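Lmo2119 protein (Listeria monocytogenes serovar 1/2a, PDB 5HQH) is of unknown function, a YbbR-family protein with a signal sequence, of which one YbbR-like domain is described here. Local coordinates at residues Gln54-Tyr59 with Leu74-Val79; Val16-Tyr21 with Glu34-Thr39; Val38-Pro43 with Asp81-Lys86; Thr25-Ser30 with Val96-Thr101. All blocks are in the same frame, centred on the assembly; numbering follows the deposited sequence. Where two conformers were deposited one is given.

Interaction 1: residues Gln54-Tyr59 with Leu74-Val79; sequences QDFTVY and LQVKDV
Thr57 and Asp78 meet through a side-chain hydrogen bond at one end of a beta hairpin, in which strand 57-61 runs antiparallel to strand 68-77 of the YbbR-like domain. Thr57 OG1 lies 2.8 Å from Asp78 OD2 and uses the anti lone pair of that oxygen. In one of its two deposited conformers Lys77 NZ meets the same OD2 on its syn side at 3.1 Å, a salt bridge that may not be permanent. At the other end, Tyr59 lies across Gln75, whose CB packs over one face of the ring, 3.7 Å from its centroid and 20° off the ring normal. The ring reaches this place because Tyr59 CG sits between the backbone N and the carbonyl carbon (chi1 64°), which folds the side chain back over the neighbouring strand. There, in the same conformer, Lys77 CG comes within 3.5 Å of Tyr59 CE1, the lysine chain crossing the tyrosine at about a right angle. A water joins Tyr59 OH to the amide NE2 of Gln75. Backbone pairing sets this spacing: Thr57 with Lys77 and Tyr59 with Gln75 are hydrogen-bonded pairs, and Val58 with Val76 is the non-hydrogen-bonded pair between them. Val58 and Val76 point to the other face, where Val38 and Val85 of strands 35-42 and 84-98 continue the apolar packing; the Tyr59 ring also meets that of Tyr21. Beyond the last pair, Phe56 CB rests 3.9 Å from Val79 CB, and a water donates to Asp78 O and, at 2.8 Å from its oxygen, to Asp55 OD1.

Interaction 2: residues Val16-Tyr21 with Glu34-Thr39; sequences VPVKVY and ETVTVT
Val18 CG2 stands beside its own backbone N, anti to the carbonyl carbon (chi1 180° for CG1), and Val36 CG1 takes the equivalent place on its residue; these two methyls meet at 3.6 Å where strand 9-21 pairs antiparallel with strand 35-42 in the mixed sheet of the YbbR-like domain. The two side chains cross at about a right angle. Val36 CG2, set between the backbone N and the carbonyl carbon, also approaches Val18 CG2, so a single methyl of Val18 packs against both branches of Val36. Farther along, Val38 CG2 reaches Val16 CG2 at 3.8 Å, again with the side chains crossing. Val16, Val36 and Val38 are buried, and Phe56 and Val58 extend this apolar cluster.

The backbones pair over a short distance: the N-to-C directions of the two segments are 117° apart, far from straight antiparallel. Val16 and Val36 form a hydrogen-bonded pair, with Val16 N to Val36 O at 2.9 Å and Val36 N to Val16 O at 2.8 Å. Pro17 faces Thr35 in the following non-hydrogen-bonded pair. Past it the pairing weakens: Val18 N reaches Glu34 O at 3.2 Å, but from 44° above the carbonyl plane rather than along a lone pair. From there strand 9-21 turns to strand 57-61, with which Lys19 and Tyr21 make backbone hydrogen bonds. A water links the two backbones at this end, donating to Glu34 O at 2.7 Å and to Val18 O at 3.1 Å.

Interaction 3: residues Val38-Pro43 with Asp81-Lys86; sequences VTLSGP and DRLKVK
Thr39 and Ser41 of strand 35-42 bond through their backbones to Lys86 and Lys84 of strand 84-98, an antiparallel pairing in the sheet of the YbbR-like domain. In each of these two pairs both amides donate and both carbonyls accept across the strands. Thr39 N meets Lys86 O at 2.9 Å, and Lys84 N meets Ser41 O at 2.8 Å with an N-H...O angle of 171°. All four donors lie in the plane of the carbonyl they address. Leu40, in the non-hydrogen-bonded place, turns its backbone to the other neighbour and bonds to Glu11; strand 35-42 is thus held along both edges. Lys84 O has a second donor, a water at 3.0 Å, which also makes a long, weak contact with Ser41 OG.

On the face of Leu40, its CD2 lies 3.5 Å from Val85 CG2, the two side chains side by side and pointing the same way. Val38 CG1 touches the other methyl, Val85 CG1, and Leu83 reaches on to Ile46 and Val47 of helix 44-53. The face of Thr39 and Ser41 also carries the two lysines: Lys86, extended beyond CG, runs alongside Thr39, its CG 3.9 Å from Thr39 CB. Gly42 ends the strand at phi 156°, psi -159°, where a CB would press on the preceding carbonyl O, and Pro43 takes the helix N-cap position, its CD 3.4 Å from Arg82 O. In one of two deposited conformers, Arg82 meets Asp81 from above the carboxylate plane, NE to OD1 and NH2 to OD2, the latter at 3.0 Å.

Interaction 4: residues Thr25-Ser30 with Val96-Thr101; sequences TNLYIS and VQEKVT
A surface pairing of antiparallel strands joins Tyr28 to Gln97 at one end of the elongated chain, its centre about 19 Å from the centre of the chain, where strand 27-30 lines up with the last residues of strand 84-98. Tyr28 N reaches Gln97 O at 2.8 Å, and Gln97 N returns a bond to Tyr28 O. Val96 touches two side chains: its CG1 meets Leu27 CD1 at 3.7 Å, and its CG2 lies 3.8 Å from Ile29 CD1 in one of two deposited conformers of the isoleucine. This short strand is how the segment between strands 9-21 and 35-42 joins the mixed sheet of the YbbR-like domain. Where regular pairing stops, Lys99 takes over. Its backbone N points almost straight at Asn26 O (2.9 Å, N-H...O angle 177°), and its side chain, bent at chi3 (61°), passes Leu27 O to bring NZ within 2.9 Å of Thr25 O. That nitrogen comes from 45° above the carbonyl plane; its charge is also met by a bound sulfate, probably from the crystallisation liquor. On the side of the sheet where Tyr28 points, one conformer of Gln97 makes a weak hydrogen bond from NE2 to Ser30 OG, 2.7 Å away.

In the fold
All four contacts belong to one mixed sheet. Interactions 1 and 2, with centres about 8 Å apart, are joined where strands 57-61 and 9-21 lie in parallel: Val58 O is 2.9 Å from Lys19 N, a probable hydrogen bond. Interactions 2 and 3 share Val38 and Thr39, because strand 35-42 pairs with strand 9-21 on one edge and with strand 84-98 on the other. Interaction 3 packs against interaction 1 through Val85 CG1 and Val76 CG2, 3.8 Å apart. Strand 84-98 then spans the molecule to interaction 4, whose centre is about 34 Å from that of interaction 3, beyond the chain's centre; the sulfate lies at this far end.

Interaction 1: residues Gln54-Tyr59 with Leu74-Val79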
loop_
_atom_site.group_PDB
_atom_site.type_symbol
_atom_site.label_atom_id
_atom_site.label_comp_id
_atom_site.label_asym_id
_atom_site.label_seq_id
_atom_site.Cartn_x
_atom_site.Cartn_y
_atom_site.Cartn_z
ATOM N N GLN A 54 6.258 12.799 3.096
ATOM C CA GLN A 54 5.511 11.625 2.623
ATOM C C GLN A 54 6.446 10.558 2.073
ATOM O O GLN A 54 6.249 10.000 0.993
ATOM C CB GLN A 54 4.411 12.007 1.631
ATOM C CG GLN A 54 3.273 11.013 1.633
ATOM C CD GLN A 54 2.233 11.315 0.625
ATOM O OE1 GLN A 54 2.108 10.579 -0.368
ATOM N NE2 GLN A 54 1.482 12.411 0.838
ATOM N N ASP A 55 7.482 10.303 2.828
ATOM C CA ASP A 55 8.529 9.377 2.403
ATOM C C ASP A 55 8.293 7.928 2.834
ATOM O O ASP A 55 9.123 7.042 2.557
ATOM C CB ASP A 55 9.938 9.896 2.756
ATOM C CG ASP A 55 10.137 10.199 4.214
ATOM O OD1 ASP A 55 9.174 10.342 4.997
ATOM O OD2 ASP A 55 11.299 10.368 4.597
ATOM N N PHE A 56 7.168 7.681 3.492
ATOM C CA PHE A 56 6.739 6.297 3.775
ATOM C C PHE A 56 6.113 5.758 2.502
ATOM O O PHE A 56 5.752 6.518 1.593
ATOM C CB PHE A 56 5.764 6.235 4.923
ATOM C CG PHE A 56 4.570 7.154 4.771
ATOM C CD1 PHE A 56 3.426 6.709 4.126
ATOM C CD2 PHE A 56 4.581 8.467 5.256
ATOM C CE1 PHE A 56 2.351 7.557 3.944
ATOM C CE2 PHE A 56 3.514 9.307 5.073
ATOM C CZ PHE A 56 2.370 8.838 4.429
ATOM N N THR A 57 5.996 4.438 2.436
ATOM C CA THR A 57 5.523 3.744 1.236
ATOM C C THR A 57 4.442 2.768 1.581
ATOM O O THR A 57 4.680 1.868 2.370
ATOM C CB THR A 57 6.682 2.954 0.613
ATOM O OG1 THR A 57 7.767 3.865 0.311
ATOM C CG2 THR A 57 6.241 2.208 -0.619
ATOM N N VAL A 58 3.236 2.953 1.014
ATOM C CA VAL A 58 2.135 2.009 1.166
ATOM C C VAL A 58 2.215 1.053 -0.016
ATOM O O VAL A 58 2.418 1.494 -1.143
ATOM C CB VAL A 58 0.766 2.707 1.148
ATOM C CG1 VAL A 58 -0.353 1.687 1.314
ATOM C CG2 VAL A 58 0.695 3.756 2.244
ATOM N N TYR A 59 2.116 -0.241 0.266
ATOM C CA TYR A 59 2.259 -1.230 -0.782
ATOM C C TYR A 59 1.394 -2.462 -0.603
ATOM O O TYR A 59 1.053 -2.865 0.508
ATOM C CB TYR A 59 3.718 -1.653 -0.919
ATOM C CG TYR A 59 4.352 -2.362 0.278
ATOM C CD1 TYR A 59 4.805 -1.632 1.365
ATOM C CD2 TYR A 59 4.587 -3.742 0.282
ATOM C CE1 TYR A 59 5.407 -2.244 2.435
ATOM C CE2 TYR A 59 5.212 -4.354 1.366
ATOM C CZ TYR A 59 5.641 -3.592 2.425
ATOM O OH TYR A 59 6.294 -4.212 3.478
ATOM N N LEU A 74 -2.835 -4.157 2.802
ATOM C CA LEU A 74 -1.842 -3.130 2.495
ATOM C C LEU A 74 -0.874 -2.944 3.641
ATOM O O LEU A 74 -1.233 -2.976 4.803
ATOM C CB LEU A 74 -2.556 -1.817 2.144
ATOM C CG LEU A 74 -3.488 -1.903 0.919
ATOM C CD1 LEU A 74 -4.033 -0.532 0.630
ATOM C CD2 LEU A 74 -2.784 -2.493 -0.303
ATOM N N GLN A 75 0.401 -2.793 3.284
ATOM C CA GLN A 75 1.501 -2.649 4.247
ATOM C C GLN A 75 2.121 -1.271 4.128
ATOM O O GLN A 75 1.923 -0.585 3.124
ATOM C CB GLN A 75 2.528 -3.731 3.997
ATOM C CG GLN A 75 2.021 -5.142 4.244
ATOM C CD GLN A 75 3.058 -6.172 3.912
ATOM O OE1 GLN A 75 3.019 -6.824 2.845
ATOM N NE2 GLN A 75 4.040 -6.295 4.766
ATOM N N VAL A 76 2.933 -0.913 5.122
ATOM C CA VAL A 76 3.640 0.367 5.128
ATOM C C VAL A 76 5.092 0.123 5.510
ATOM O O VAL A 76 5.406 -0.605 6.473
ATOM C CB VAL A 76 3.028 1.402 6.072
ATOM C CG1 VAL A 76 3.727 2.754 5.904
ATOM C CG2 VAL A 76 1.527 1.513 5.868
ATOM N N LYS A 77 6.007 0.695 4.732
ATOM C CA LYS A 77 7.441 0.612 5.008
ATOM C C LYS A 77 8.054 1.994 4.839
ATOM O O LYS A 77 7.376 2.956 4.501
ATOM C CB LYS A 77 8.135 -0.448 4.143
ATOM C CG LYS A 77 8.213 -0.131 2.654
ATOM C CD LYS A 77 8.793 -1.309 1.877
ATOM C CE LYS A 77 9.147 -0.963 0.430
ATOM N NZ LYS A 77 10.397 -0.134 0.317
ATOM N N ASP A 78 9.335 2.073 5.112
ATOM C CA ASP A 78 10.087 3.340 5.028
ATOM C C ASP A 78 9.466 4.390 5.978
ATOM O O ASP A 78 9.352 5.572 5.652
ATOM C CB ASP A 78 10.177 3.875 3.594
ATOM C CG ASP A 78 10.617 2.819 2.588
ATOM O OD1 ASP A 78 11.559 2.093 2.902
ATOM O OD2 ASP A 78 9.994 2.711 1.520
ATOM N N VAL A 79 9.060 3.930 7.157
ATOM C CA VAL A 79 8.311 4.756 8.106
ATOM C C VAL A 79 8.950 4.608 9.473
ATOM O O VAL A 79 9.404 3.540 9.832
ATOM C CB VAL A 79 6.816 4.311 8.111
ATOM C CG1 VAL A 79 6.639 2.881 8.628
ATOM C CG2 VAL A 79 5.945 5.291 8.882
HETATM O O HOH W 1 8.276 8.136 6.558
HETATM O O HOH W 2 11.652 7.119 4.996
HETATM O O HOH W 3 6.611 -6.894 3.794
#

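Interaction 2: residues Val16-Tyr21 with Glu34-Thr39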
loop_
_atom_site.group_PDB
_atom_site.type_symbol
_atom_site.label_atom_id
_atom_site.label_comp_id
_atom_site.label_asym_id
_atom_site.label_seq_id
_atom_site.Cartn_x
_atom_site.Cartn_y
_atom_site.Cartn_z
ATOM N N VAL A 16 -2.753 9.054 -0.815
ATOM C CA VAL A 16 -1.422 8.468 -0.741
ATOM C C VAL A 16 -1.344 7.323 -1.777
ATOM O O VAL A 16 -2.201 6.442 -1.788
ATOM C CB VAL A 16 -1.169 7.897 0.646
ATOM C CG1 VAL A 16 0.130 7.167 0.672
ATOM C CG2 VAL A 16 -1.183 8.987 1.678
ATOM N N PRO A 17 -0.326 7.328 -2.642
ATOM C CA PRO A 17 -0.245 6.264 -3.646
ATOM C C PRO A 17 0.047 4.898 -3.047
ATOM O O PRO A 17 0.670 4.785 -1.972
ATOM C CB PRO A 17 0.897 6.728 -4.541
ATOM C CG PRO A 17 1.717 7.610 -3.714
ATOM C CD PRO A 17 0.786 8.291 -2.762
ATOM N N VAL A 18 -0.386 3.864 -3.753
ATOM C CA VAL A 18 -0.113 2.484 -3.376
ATOM C C VAL A 18 0.756 1.818 -4.438
ATOM O O VAL A 18 0.367 1.765 -5.611
ATOM C CB VAL A 18 -1.406 1.663 -3.252
ATOM C CG1 VAL A 18 -1.072 0.222 -2.865
ATOM C CG2 VAL A 18 -2.371 2.279 -2.254
ATOM N N LYS A 19 1.934 1.354 -4.041
ATOM C CA LYS A 19 2.839 0.624 -4.893
ATOM C C LYS A 19 2.391 -0.835 -4.889
ATOM O O LYS A 19 1.805 -1.318 -3.915
ATOM C CB LYS A 19 4.283 0.716 -4.364
ATOM C CG LYS A 19 4.802 2.129 -4.234
ATOM C CD LYS A 19 5.260 2.694 -5.539
ATOM C CE LYS A 19 5.748 4.130 -5.389
ATOM N NZ LYS A 19 4.586 5.085 -5.307
ATOM N N VAL A 20 2.667 -1.553 -5.986
ATOM C CA VAL A 20 2.271 -2.950 -6.120
ATOM C C VAL A 20 3.453 -3.765 -6.638
ATOM O O VAL A 20 3.957 -3.483 -7.699
ATOM C CB VAL A 20 1.085 -3.128 -7.107
ATOM C CG1 VAL A 20 0.503 -4.538 -6.937
ATOM C CG2 VAL A 20 0.012 -2.077 -6.885
ATOM N N TYR A 21 3.849 -4.786 -5.878
ATOM C CA TYR A 21 5.004 -5.610 -6.160
ATOM C C TYR A 21 4.562 -7.009 -6.525
ATOM O O TYR A 21 3.734 -7.596 -5.833
ATOM C CB TYR A 21 5.927 -5.655 -4.936
ATOM C CG TYR A 21 6.340 -4.321 -4.403
ATOM C CD1 TYR A 21 6.901 -3.352 -5.209
ATOM C CD2 TYR A 21 6.221 -4.033 -3.042
ATOM C CE1 TYR A 21 7.303 -2.110 -4.666
ATOM C CE2 TYR A 21 6.611 -2.828 -2.506
ATOM C CZ TYR A 21 7.154 -1.861 -3.305
ATOM O OH TYR A 21 7.544 -0.632 -2.717
ATOM N N GLU A 34 -5.454 3.209 -6.733
ATOM C CA GLU A 34 -4.253 4.019 -6.987
ATOM C C GLU A 34 -3.874 4.838 -5.758
ATOM O O GLU A 34 -2.702 5.080 -5.572
ATOM C CB GLU A 34 -4.423 4.924 -8.187
ATOM C CG GLU A 34 -4.403 4.131 -9.484
ATOM C CD GLU A 34 -4.922 4.834 -10.703
ATOM O OE1 GLU A 34 -5.055 6.079 -10.717
ATOM O OE2 GLU A 34 -5.177 4.080 -11.669
ATOM N N THR A 35 -4.857 5.197 -4.936
ATOM C CA THR A 35 -4.549 5.960 -3.704
ATOM C C THR A 35 -5.410 5.510 -2.548
ATOM O O THR A 35 -6.523 4.966 -2.739
ATOM C CB THR A 35 -4.711 7.485 -3.846
ATOM O OG1 THR A 35 -6.112 7.828 -3.920
ATOM C CG2 THR A 35 -3.940 8.025 -5.004
ATOM N N VAL A 36 -4.927 5.786 -1.330
ATOM C CA VAL A 36 -5.596 5.456 -0.092
ATOM C C VAL A 36 -5.410 6.574 0.918
ATOM O O VAL A 36 -4.653 7.548 0.697
ATOM C CB VAL A 36 -5.088 4.110 0.483
ATOM C CG1 VAL A 36 -5.381 3.001 -0.482
ATOM C CG2 VAL A 36 -3.591 4.173 0.780
ATOM N N THR A 37 -6.069 6.428 2.051
ATOM C CA THR A 37 -5.915 7.374 3.151
ATOM C C THR A 37 -5.079 6.746 4.257
ATOM O O THR A 37 -5.368 5.642 4.708
ATOM C CB THR A 37 -7.291 7.771 3.728
ATOM O OG1 THR A 37 -8.093 8.319 2.680
ATOM C CG2 THR A 37 -7.182 8.763 4.850
ATOM N N VAL A 38 -4.059 7.463 4.733
ATOM C CA VAL A 38 -3.182 6.939 5.776
ATOM C C VAL A 38 -3.282 7.775 7.017
ATOM O O VAL A 38 -3.258 9.006 6.931
ATOM C CB VAL A 38 -1.697 6.931 5.306
ATOM C CG1 VAL A 38 -0.766 6.447 6.402
ATOM C CG2 VAL A 38 -1.545 6.027 4.096
ATOM N N THR A 39 -3.453 7.130 8.171
ATOM C CA THR A 39 -3.482 7.831 9.441
ATOM C C THR A 39 -2.203 7.509 10.212
ATOM O O THR A 39 -1.836 6.345 10.355
ATOM C CB THR A 39 -4.694 7.411 10.297
ATOM O OG1 THR A 39 -5.884 7.658 9.567
ATOM C CG2 THR A 39 -4.730 8.183 11.601
HETATM O O HOH W 4 -0.597 4.301 -7.030
#

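Interaction 3: residues Val38-Pro43 with Asp81-Lys86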
loop_
_atom_site.group_PDB
_atom_site.type_symbol
_atom_site.label_atom_id
_atom_site.label_comp_id
_atom_site.label_asym_id
_atom_site.label_seq_id
_atom_site.Cartn_x
_atom_site.Cartn_y
_atom_site.Cartn_z
ATOM N N VAL A 38 -4.059 7.463 4.733
ATOM C CA VAL A 38 -3.182 6.939 5.776
ATOM C C VAL A 38 -3.282 7.775 7.017
ATOM O O VAL A 38 -3.258 9.006 6.931
ATOM C CB VAL A 38 -1.697 6.931 5.306
ATOM C CG1 VAL A 38 -0.766 6.447 6.402
ATOM C CG2 VAL A 38 -1.545 6.027 4.096
ATOM N N THR A 39 -3.453 7.130 8.171
ATOM C CA THR A 39 -3.482 7.831 9.441
ATOM C C THR A 39 -2.203 7.509 10.212
ATOM O O THR A 39 -1.836 6.345 10.355
ATOM C CB THR A 39 -4.694 7.411 10.297
ATOM O OG1 THR A 39 -5.884 7.658 9.567
ATOM C CG2 THR A 39 -4.730 8.183 11.601
ATOM N N LEU A 40 -1.528 8.560 10.665
ATOM C CA LEU A 40 -0.261 8.477 11.410
ATOM C C LEU A 40 -0.443 9.080 12.777
ATOM O O LEU A 40 -1.033 10.146 12.863
ATOM C CB LEU A 40 0.812 9.320 10.724
ATOM C CG LEU A 40 1.151 8.986 9.283
ATOM C CD1 LEU A 40 2.210 9.952 8.771
ATOM C CD2 LEU A 40 1.618 7.557 9.176
ATOM N N SER A 41 0.095 8.438 13.814
ATOM C CA SER A 41 0.081 9.035 15.155
ATOM C C SER A 41 1.401 8.745 15.855
ATOM O O SER A 41 2.019 7.697 15.643
ATOM C CB SER A 41 -1.103 8.549 15.962
ATOM O OG SER A 41 -0.970 7.205 16.283
ATOM N N GLY A 42 1.845 9.682 16.680
ATOM C CA GLY A 42 3.115 9.514 17.394
ATOM C C GLY A 42 3.684 10.851 17.778
ATOM O O GLY A 42 2.951 11.833 17.777
ATOM N N PRO A 43 5.003 10.902 18.031
ATOM C CA PRO A 43 5.640 12.157 18.439
ATOM C C PRO A 43 5.484 13.218 17.374
ATOM O O PRO A 43 5.672 12.945 16.170
ATOM C CB PRO A 43 7.106 11.762 18.617
ATOM C CG PRO A 43 7.046 10.329 19.011
ATOM C CD PRO A 43 5.921 9.760 18.185
ATOM N N ASP A 81 9.827 3.993 13.249
ATOM C CA ASP A 81 9.345 3.004 14.202
ATOM C C ASP A 81 8.577 3.618 15.383
ATOM O O ASP A 81 7.999 2.874 16.166
ATOM C CB ASP A 81 10.477 2.080 14.700
ATOM C CG ASP A 81 11.329 2.683 15.739
ATOM O OD1 ASP A 81 11.560 3.915 15.734
ATOM O OD2 ASP A 81 11.813 1.875 16.583
ATOM N N ARG A 82 8.585 4.946 15.494
ATOM C CA ARG A 82 7.871 5.641 16.562
ATOM C C ARG A 82 6.446 6.021 16.171
ATOM O O ARG A 82 5.739 6.620 16.955
ATOM C CB ARG A 82 8.640 6.894 16.971
ATOM C CG ARG A 82 10.036 6.645 17.518
ATOM C CD ARG A 82 10.011 5.784 18.772
ATOM N NE ARG A 82 10.146 4.364 18.463
ATOM C CZ ARG A 82 9.742 3.382 19.263
ATOM N NH1 ARG A 82 9.141 3.652 20.403
ATOM N NH2 ARG A 82 9.916 2.115 18.908
ATOM N N LEU A 83 6.036 5.692 14.949
ATOM C CA LEU A 83 4.654 5.973 14.503
ATOM C C LEU A 83 3.718 4.778 14.505
ATOM O O LEU A 83 4.139 3.633 14.282
ATOM C CB LEU A 83 4.658 6.533 13.079
ATOM C CG LEU A 83 5.402 7.844 12.905
ATOM C CD1 LEU A 83 5.300 8.331 11.471
ATOM C CD2 LEU A 83 4.888 8.930 13.857
ATOM N N LYS A 84 2.451 5.040 14.817
ATOM C CA LYS A 84 1.374 4.041 14.657
ATOM C C LYS A 84 0.758 4.428 13.315
ATOM O O LYS A 84 0.510 5.606 13.067
ATOM C CB LYS A 84 0.321 4.121 15.753
ATOM C CG LYS A 84 0.760 3.648 17.138
ATOM C CD LYS A 84 -0.394 3.715 18.148
ATOM C CE LYS A 84 0.087 3.553 19.586
ATOM N NZ LYS A 84 -1.046 3.521 20.557
ATOM N N VAL A 85 0.533 3.450 12.450
ATOM C CA VAL A 85 0.028 3.724 11.114
ATOM C C VAL A 85 -1.116 2.803 10.745
ATOM O O VAL A 85 -1.071 1.603 11.044
ATOM C CB VAL A 85 1.155 3.543 10.046
ATOM C CG1 VAL A 85 0.673 3.953 8.679
ATOM C CG2 VAL A 85 2.404 4.335 10.431
ATOM N N LYS A 86 -2.144 3.359 10.105
ATOM C CA LYS A 86 -3.221 2.500 9.555
ATOM C C LYS A 86 -3.610 3.054 8.202
ATOM O O LYS A 86 -3.450 4.246 7.915
ATOM C CB LYS A 86 -4.448 2.298 10.440
ATOM C CG LYS A 86 -5.099 3.584 10.853
ATOM C CD LYS A 86 -6.393 3.321 11.609
ATOM C CE LYS A 86 -6.883 4.617 12.216
ATOM N NZ LYS A 86 -8.284 4.513 12.724
HETATM O O HOH W 5 -2.415 5.978 13.519
#

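Interaction 4: residues Thr25-Ser30 with Val96-Thr101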
loop_
_atom_site.group_PDB
_atom_site.type_symbol
_atom_site.label_atom_id
_atom_site.label_comp_id
_atom_site.label_asym_id
_atom_site.label_seq_id
_atom_site.Cartn_x
_atom_site.Cartn_y
_atom_site.Cartn_z
ATOM N N THR A 25 6.981 -9.646 -15.133
ATOM C CA THR A 25 7.327 -10.286 -16.376
ATOM C C THR A 25 6.137 -11.086 -16.924
ATOM O O THR A 25 5.790 -10.983 -18.101
ATOM C CB THR A 25 8.573 -11.201 -16.211
ATOM O OG1 THR A 25 9.735 -10.356 -16.112
ATOM C CG2 THR A 25 8.767 -12.160 -17.380
ATOM N N ASN A 26 5.520 -11.895 -16.062
ATOM C CA ASN A 26 4.404 -12.763 -16.474
ATOM C C ASN A 26 2.998 -12.266 -16.193
ATOM O O ASN A 26 2.054 -12.733 -16.828
ATOM C CB ASN A 26 4.543 -14.113 -15.773
ATOM C CG ASN A 26 5.745 -14.882 -16.249
ATOM O OD1 ASN A 26 5.861 -15.201 -17.455
ATOM N ND2 ASN A 26 6.619 -15.237 -15.318
ATOM N N LEU A 27 2.858 -11.373 -15.227
ATOM C CA LEU A 27 1.555 -10.994 -14.730
ATOM C C LEU A 27 1.234 -9.518 -14.870
ATOM O O LEU A 27 2.123 -8.697 -15.079
ATOM C CB LEU A 27 1.441 -11.387 -13.249
ATOM C CG LEU A 27 1.897 -12.788 -12.854
ATOM C CD1 LEU A 27 1.831 -12.904 -11.354
ATOM C CD2 LEU A 27 1.052 -13.842 -13.543
ATOM N N TYR A 28 -0.077 -9.213 -14.801
ATOM C CA TYR A 28 -0.583 -7.838 -14.682
ATOM C C TYR A 28 -1.663 -7.877 -13.619
ATOM O O TYR A 28 -2.503 -8.785 -13.631
ATOM C CB TYR A 28 -1.106 -7.268 -16.011
ATOM C CG TYR A 28 -1.466 -5.820 -15.821
ATOM C CD1 TYR A 28 -0.476 -4.893 -15.551
ATOM C CD2 TYR A 28 -2.779 -5.407 -15.735
ATOM C CE1 TYR A 28 -0.759 -3.562 -15.286
ATOM C CE2 TYR A 28 -3.078 -4.072 -15.483
ATOM C CZ TYR A 28 -2.067 -3.163 -15.253
ATOM O OH TYR A 28 -2.362 -1.818 -14.995
ATOM N N ILE A 29 -1.630 -6.944 -12.677
ATOM C CA ILE A 29 -2.600 -6.997 -11.557
ATOM C C ILE A 29 -3.501 -5.755 -11.567
ATOM O O ILE A 29 -3.001 -4.650 -11.560
ATOM C CB ILE A 29 -1.864 -7.239 -10.203
ATOM C CG1 ILE A 29 -1.029 -8.528 -10.272
ATOM C CG2 ILE A 29 -2.854 -7.314 -9.044
ATOM C CD1 ILE A 29 -0.268 -8.888 -9.004
ATOM N N SER A 30 -4.832 -5.969 -11.619
ATOM C CA SER A 30 -5.824 -4.926 -11.615
ATOM C C SER A 30 -6.563 -5.014 -10.280
ATOM O O SER A 30 -6.429 -5.992 -9.546
ATOM C CB SER A 30 -6.766 -5.075 -12.808
ATOM O OG SER A 30 -7.382 -6.340 -12.817
ATOM N N VAL A 96 -5.188 -11.075 -10.288
ATOM C CA VAL A 96 -3.845 -11.353 -10.760
ATOM C C VAL A 96 -4.000 -12.093 -12.054
ATOM O O VAL A 96 -4.435 -13.251 -12.084
ATOM C CB VAL A 96 -3.065 -12.214 -9.742
ATOM C CG1 VAL A 96 -1.670 -12.546 -10.272
ATOM C CG2 VAL A 96 -2.991 -11.489 -8.403
ATOM N N GLN A 97 -3.653 -11.436 -13.156
ATOM C CA GLN A 97 -3.842 -12.044 -14.456
ATOM C C GLN A 97 -2.553 -12.313 -15.175
ATOM O O GLN A 97 -1.580 -11.583 -15.056
ATOM C CB GLN A 97 -4.657 -11.117 -15.327
ATOM C CG GLN A 97 -6.000 -10.810 -14.736
ATOM C CD GLN A 97 -6.445 -9.413 -15.080
ATOM O OE1 GLN A 97 -6.684 -9.090 -16.247
ATOM N NE2 GLN A 97 -6.576 -8.565 -14.052
ATOM N N GLU A 98 -2.563 -13.360 -15.967
ATOM C CA GLU A 98 -1.411 -13.687 -16.781
ATOM C C GLU A 98 -1.469 -12.736 -17.961
ATOM O O GLU A 98 -2.547 -12.453 -18.543
ATOM C CB GLU A 98 -1.455 -15.108 -17.285
ATOM C CG GLU A 98 -1.270 -16.115 -16.171
ATOM C CD GLU A 98 -1.439 -17.531 -16.635
ATOM O OE1 GLU A 98 -2.603 -17.988 -16.821
ATOM O OE2 GLU A 98 -0.402 -18.215 -16.750
ATOM N N LYS A 99 -0.322 -12.198 -18.323
ATOM C CA LYS A 99 -0.219 -11.334 -19.526
ATOM C C LYS A 99 -0.562 -12.069 -20.801
ATOM O O LYS A 99 -1.086 -11.499 -21.743
ATOM C CB LYS A 99 1.173 -10.721 -19.640
ATOM C CG LYS A 99 1.435 -9.713 -18.540
ATOM C CD LYS A 99 2.902 -9.372 -18.374
ATOM C CE LYS A 99 3.535 -8.756 -19.603
ATOM N NZ LYS A 99 4.972 -8.453 -19.364
ATOM N N VAL A 100 -0.225 -13.349 -20.860
ATOM C CA VAL A 100 -0.571 -14.177 -22.043
ATOM C C VAL A 100 -1.823 -14.987 -21.782
ATOM O O VAL A 100 -2.145 -15.328 -20.634
ATOM C CB VAL A 100 0.575 -15.100 -22.485
ATOM C CG1 VAL A 100 1.804 -14.288 -22.793
ATOM C CG2 VAL A 100 0.862 -16.175 -21.441
ATOM N N THR A 101 -2.525 -15.318 -22.848
ATOM C CA THR A 101 -3.777 -16.056 -22.753
ATOM C C THR A 101 -3.543 -17.479 -23.280
ATOM O O THR A 101 -2.817 -17.663 -24.258
ATOM C CB THR A 101 -4.879 -15.295 -23.526
ATOM O OG1 THR A 101 -4.545 -15.218 -24.913
ATOM C CG2 THR A 101 -5.028 -13.862 -23.008
HETATM O O HOH W 6 1.818 -14.690 -18.618
#